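Local coordinates for protein photosystem I subunit O (Chlorella ohadii, PDB 6ZZX) that is a small membrane subunit of photosystem I that binds chlorophyll a and beta-carotene and probably contributes to light harvesting, at residues 33-37 with 61-66. Sequence-based numbering, arbitrary orientation.
Sequences LFGAF and LMITWH. With CLA (chlorophyll a), chain B.
Phe37 CZ lies at the edge of the His66 ring, whose NE2 faces the chlorophyll magnesium. Both rings belong to a four-ring aromatic cluster with Phe34 and Trp65. The Phe37 side chain is a knob in the hole formed by Leu61, Met62, Trp65 and His66. Met62 CA lies over one face of the Phe37 ring, 4.0 Å from the centroid, as a CH-pi contact. CD2 of Phe37 sits over one face of the Trp65 indole, 3.7 Å from Trp65 CG, and the planes are at 38°. CZ of Phe37 is 3.6 Å from chlorophyll CHD. Trp65 NE1 lies at the edge of the Phe34 ring, near its plane. Leu33 CD2 touches the indole edge, 3.6 Å from CD1 of Trp65. At the other end, Leu61 CD1 packs on Ala36 CB. The helix segments run at 137° to each other, and Ile23 of helix 14-23 also packs on Leu33, Phe34 and Trp65.

His66 ND1 donates to Met62 O at 2.8 Å. The same oxygen takes the backbone N of His66 from the opposite face of its plane. The ND1 bond, with CG beside the backbone N (chi1 -80°), sets the ring so that NE2 faces the pigment. NE2 is 3.0 Å from the magnesium, long for a coordination bond. With ND1 as donor, NE2 is probably unprotonated, consistent with a role as axial ligand of the magnesium.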
ATOM      1  N   LEU N  33      -4.471 -70.725   4.277  1.00 62.29           N
ATOM      2  CA  LEU N  33      -5.255 -69.568   3.855  1.00 62.29           C
ATOM      3  C   LEU N  33      -6.525 -70.011   3.138  1.00 62.29           C
ATOM      4  O   LEU N  33      -7.633 -69.595   3.501  1.00 62.29           O
ATOM      5  CB  LEU N  33      -4.414 -68.651   2.967  1.00 62.29           C
ATOM      6  CG  LEU N  33      -4.926 -67.218   2.782  1.00 62.29           C
ATOM      7  CD1 LEU N  33      -3.756 -66.266   2.607  1.00 62.29           C
ATOM      8  CD2 LEU N  33      -5.890 -67.093   1.609  1.00 62.29           C
ATOM      9  N   PHE N  34      -6.386 -70.875   2.128  1.00 62.33           N
ATOM     10  CA  PHE N  34      -7.562 -71.355   1.412  1.00 62.33           C
ATOM     11  C   PHE N  34      -8.436 -72.214   2.313  1.00 62.33           C
ATOM     12  O   PHE N  34      -9.666 -72.161   2.220  1.00 62.33           O
ATOM     13  CB  PHE N  34      -7.162 -72.141   0.166  1.00 62.33           C
ATOM     14  CG  PHE N  34      -8.327 -72.783  -0.534  1.00 62.33           C
ATOM     15  CD1 PHE N  34      -9.195 -72.021  -1.298  1.00 62.33           C
ATOM     16  CD2 PHE N  34      -8.566 -74.140  -0.413  1.00 62.33           C
ATOM     17  CE1 PHE N  34     -10.272 -72.604  -1.937  1.00 62.33           C
ATOM     18  CE2 PHE N  34      -9.642 -74.728  -1.049  1.00 62.33           C
ATOM     19  CZ  PHE N  34     -10.496 -73.958  -1.813  1.00 62.33           C
ATOM     20  N   GLY N  35      -7.822 -73.017   3.184  1.00 61.57           N
ATOM     21  CA  GLY N  35      -8.611 -73.846   4.081  1.00 61.57           C
ATOM     22  C   GLY N  35      -9.467 -73.009   5.008  1.00 61.57           C
ATOM     23  O   GLY N  35     -10.656 -73.278   5.193  1.00 61.57           O
ATOM     24  N   ALA N  36      -8.870 -71.967   5.595  1.00 62.50           N
ATOM     25  CA  ALA N  36      -9.613 -71.082   6.482  1.00 62.50           C
ATOM     26  C   ALA N  36     -10.691 -70.329   5.716  1.00 62.50           C
ATOM     27  O   ALA N  36     -11.807 -70.153   6.218  1.00 62.50           O
ATOM     28  CB  ALA N  36      -8.661 -70.109   7.174  1.00 62.50           C
ATOM     29  N   PHE N  37     -10.378 -69.881   4.497  1.00 63.55           N
ATOM     30  CA  PHE N  37     -11.364 -69.165   3.695  1.00 63.55           C
ATOM     31  C   PHE N  37     -12.557 -70.060   3.378  1.00 63.55           C
ATOM     32  O   PHE N  37     -13.713 -69.642   3.506  1.00 63.55           O
ATOM     33  CB  PHE N  37     -10.702 -68.650   2.415  1.00 63.55           C
ATOM     34  CG  PHE N  37     -11.647 -67.966   1.468  1.00 63.55           C
ATOM     35  CD1 PHE N  37     -12.673 -67.164   1.939  1.00 63.55           C
ATOM     36  CD2 PHE N  37     -11.497 -68.116   0.100  1.00 63.55           C
ATOM     37  CE1 PHE N  37     -13.537 -66.542   1.064  1.00 63.55           C
ATOM     38  CE2 PHE N  37     -12.357 -67.489  -0.778  1.00 63.55           C
ATOM     39  CZ  PHE N  37     -13.376 -66.700  -0.294  1.00 63.55           C
ATOM     40  N   LEU N  61     -10.037 -62.901   5.041  1.00 60.86           N
ATOM     41  CA  LEU N  61      -9.625 -64.093   4.305  1.00 60.86           C
ATOM     42  C   LEU N  61     -10.044 -64.007   2.842  1.00 60.86           C
ATOM     43  O   LEU N  61      -9.251 -64.311   1.942  1.00 60.86           O
ATOM     44  CB  LEU N  61     -10.203 -65.347   4.958  1.00 60.86           C
ATOM     45  CG  LEU N  61      -9.712 -65.668   6.369  1.00 60.86           C
ATOM     46  CD1 LEU N  61     -10.453 -66.871   6.929  1.00 60.86           C
ATOM     47  CD2 LEU N  61      -8.209 -65.899   6.378  1.00 60.86           C
ATOM     48  N   MET N  62     -11.284 -63.585   2.589  1.00 62.56           N
ATOM     49  CA  MET N  62     -11.782 -63.468   1.224  1.00 62.56           C
ATOM     50  C   MET N  62     -11.001 -62.421   0.446  1.00 62.56           C
ATOM     51  O   MET N  62     -10.632 -62.642  -0.713  1.00 62.56           O
ATOM     52  CB  MET N  62     -13.274 -63.129   1.248  1.00 62.56           C
ATOM     53  CG  MET N  62     -13.951 -63.072  -0.119  1.00 62.56           C
ATOM     54  SD  MET N  62     -13.801 -61.488  -0.967  1.00 62.56           S
ATOM     55  CE  MET N  62     -14.917 -60.482   0.003  1.00 62.56           C
ATOM     56  N   ILE N  63     -10.737 -61.268   1.068  1.00 57.68           N
ATOM     57  CA  ILE N  63     -10.004 -60.216   0.370  1.00 57.68           C
ATOM     58  C   ILE N  63      -8.595 -60.677   0.023  1.00 57.68           C
ATOM     59  O   ILE N  63      -8.124 -60.467  -1.099  1.00 57.68           O
ATOM     60  CB  ILE N  63      -9.992 -58.919   1.197  1.00 57.68           C
ATOM     61  CG1 ILE N  63     -11.419 -58.410   1.406  1.00 57.68           C
ATOM     62  CG2 ILE N  63      -9.171 -57.862   0.488  1.00 57.68           C
ATOM     63  CD1 ILE N  63     -11.500 -56.977   1.895  1.00 57.68           C
ATOM     64  N   THR N  64      -7.897 -61.317   0.968  1.00 58.95           N
ATOM     65  CA  THR N  64      -6.538 -61.773   0.684  1.00 58.95           C
ATOM     66  C   THR N  64      -6.518 -62.856  -0.392  1.00 58.95           C
ATOM     67  O   THR N  64      -5.688 -62.811  -1.314  1.00 58.95           O
ATOM     68  CB  THR N  64      -5.873 -62.276   1.965  1.00 58.95           C
ATOM     69  OG1 THR N  64      -5.701 -61.182   2.876  1.00 58.95           O
ATOM     70  CG2 THR N  64      -4.512 -62.873   1.656  1.00 58.95           C
ATOM     71  N   TRP N  65      -7.423 -63.837  -0.296  1.00 61.79           N
ATOM     72  CA  TRP N  65      -7.457 -64.904  -1.293  1.00 61.79           C
ATOM     73  C   TRP N  65      -7.780 -64.355  -2.676  1.00 61.79           C
ATOM     74  O   TRP N  65      -7.145 -64.738  -3.667  1.00 61.79           O
ATOM     75  CB  TRP N  65      -8.467 -65.975  -0.886  1.00 61.79           C
ATOM     76  CG  TRP N  65      -8.311 -67.249  -1.657  1.00 61.79           C
ATOM     77  CD1 TRP N  65      -7.508 -68.305  -1.341  1.00 61.79           C
ATOM     78  CD2 TRP N  65      -8.972 -67.599  -2.878  1.00 61.79           C
ATOM     79  NE1 TRP N  65      -7.629 -69.292  -2.288  1.00 61.79           N
ATOM     80  CE2 TRP N  65      -8.523 -68.882  -3.243  1.00 61.79           C
ATOM     81  CE3 TRP N  65      -9.901 -66.952  -3.698  1.00 61.79           C
ATOM     82  CZ2 TRP N  65      -8.970 -69.532  -4.391  1.00 61.79           C
ATOM     83  CZ3 TRP N  65     -10.342 -67.598  -4.837  1.00 61.79           C
ATOM     84  CH2 TRP N  65      -9.876 -68.874  -5.173  1.00 61.79           C
ATOM     85  N   HIS N  66      -8.760 -63.451  -2.767  1.00 61.34           N
ATOM     86  CA  HIS N  66      -9.101 -62.876  -4.060  1.00 61.34           C
ATOM     87  C   HIS N  66      -7.980 -61.992  -4.576  1.00 61.34           C
ATOM     88  O   HIS N  66      -7.755 -61.931  -5.787  1.00 61.34           O
ATOM     89  CB  HIS N  66     -10.411 -62.099  -3.962  1.00 61.34           C
ATOM     90  CG  HIS N  66     -11.622 -62.973  -4.004  1.00 61.34           C
ATOM     91  ND1 HIS N  66     -12.040 -63.714  -2.921  1.00 61.34           N
ATOM     92  CD2 HIS N  66     -12.496 -63.238  -5.002  1.00 61.34           C
ATOM     93  CE1 HIS N  66     -13.125 -64.393  -3.248  1.00 61.34           C
ATOM     94  NE2 HIS N  66     -13.423 -64.119  -4.505  1.00 61.34           N
TER
HETATM   95 MG   CLA B1801     -14.755 -66.327  -6.034  1.00 66.71          MG
HETATM   96  CHA CLA B1801     -16.657 -63.805  -4.638  1.00 66.71           C
HETATM   97  CHB CLA B1801     -14.378 -64.488  -8.931  1.00 66.71           C
HETATM   98  CHC CLA B1801     -12.862 -68.754  -7.220  1.00 66.71           C
HETATM   99  CHD CLA B1801     -15.141 -68.184  -3.041  1.00 66.71           C
HETATM  100  NA  CLA B1801     -15.430 -64.342  -6.734  1.00 66.71           N
HETATM  101  C1A CLA B1801     -16.183 -63.489  -6.035  1.00 66.71           C
HETATM  102  C2A CLA B1801     -16.487 -62.233  -6.800  1.00 66.71           C
HETATM  103  C3A CLA B1801     -15.761 -62.472  -8.137  1.00 66.71           C
HETATM  104  C4A CLA B1801     -15.145 -63.833  -7.953  1.00 66.71           C
HETATM  105  CMA CLA B1801     -16.458 -62.121  -9.445  1.00 66.71           C
HETATM  106  NB  CLA B1801     -13.764 -66.577  -7.795  1.00 66.71           N
HETATM  107  C1B CLA B1801     -13.743 -65.748  -8.881  1.00 66.71           C
HETATM  108  C2B CLA B1801     -12.967 -66.347  -9.940  1.00 66.71           C
HETATM  109  C3B CLA B1801     -12.550 -67.557  -9.446  1.00 66.71           C
HETATM  110  C4B CLA B1801     -13.063 -67.680  -8.085  1.00 66.71           C
HETATM  111  CMB CLA B1801     -12.708 -65.747 -11.298  1.00 66.71           C
HETATM  112  CAB CLA B1801     -11.718 -68.603 -10.091  1.00 66.71           C
HETATM  113  CBB CLA B1801     -10.533 -68.272 -10.967  1.00 66.71           C
HETATM  114  NC  CLA B1801     -14.044 -68.135  -5.225  1.00 66.71           N
HETATM  115  C1C CLA B1801     -13.331 -69.016  -5.914  1.00 66.71           C
HETATM  116  C2C CLA B1801     -13.091 -70.275  -5.168  1.00 66.71           C
HETATM  117  C3C CLA B1801     -13.719 -70.079  -3.969  1.00 66.71           C
HETATM  118  C4C CLA B1801     -14.315 -68.748  -4.016  1.00 66.71           C
HETATM  119  CMC CLA B1801     -12.324 -71.482  -5.638  1.00 66.71           C
HETATM  120  CAC CLA B1801     -13.791 -71.058  -2.821  1.00 66.71           C
HETATM  121  ND  CLA B1801     -15.635 -66.153  -4.270  1.00 66.71           N
HETATM  122  C1D CLA B1801     -15.736 -66.903  -3.136  1.00 66.71           C
HETATM  123  C2D CLA B1801     -16.519 -66.228  -2.107  1.00 66.71           C
HETATM  124  C3D CLA B1801     -16.871 -65.023  -2.706  1.00 66.71           C
HETATM  125  C4D CLA B1801     -16.339 -64.992  -3.990  1.00 66.71           C
HETATM  126  CMD CLA B1801     -16.938 -66.576  -0.708  1.00 66.71           C
HETATM  127  CAD CLA B1801     -17.592 -63.792  -2.463  1.00 66.71           C
HETATM  128  OBD CLA B1801     -17.962 -63.386  -1.375  1.00 66.71           O
HETATM  129  CBD CLA B1801     -17.527 -62.976  -3.721  1.00 66.71           C
HETATM  130  CGD CLA B1801     -18.904 -62.861  -4.307  1.00 66.71           C
HETATM  131  O1D CLA B1801     -19.310 -63.685  -5.112  1.00 66.71           O
HETATM  132  O2D CLA B1801     -19.703 -61.860  -3.948  1.00 66.71           O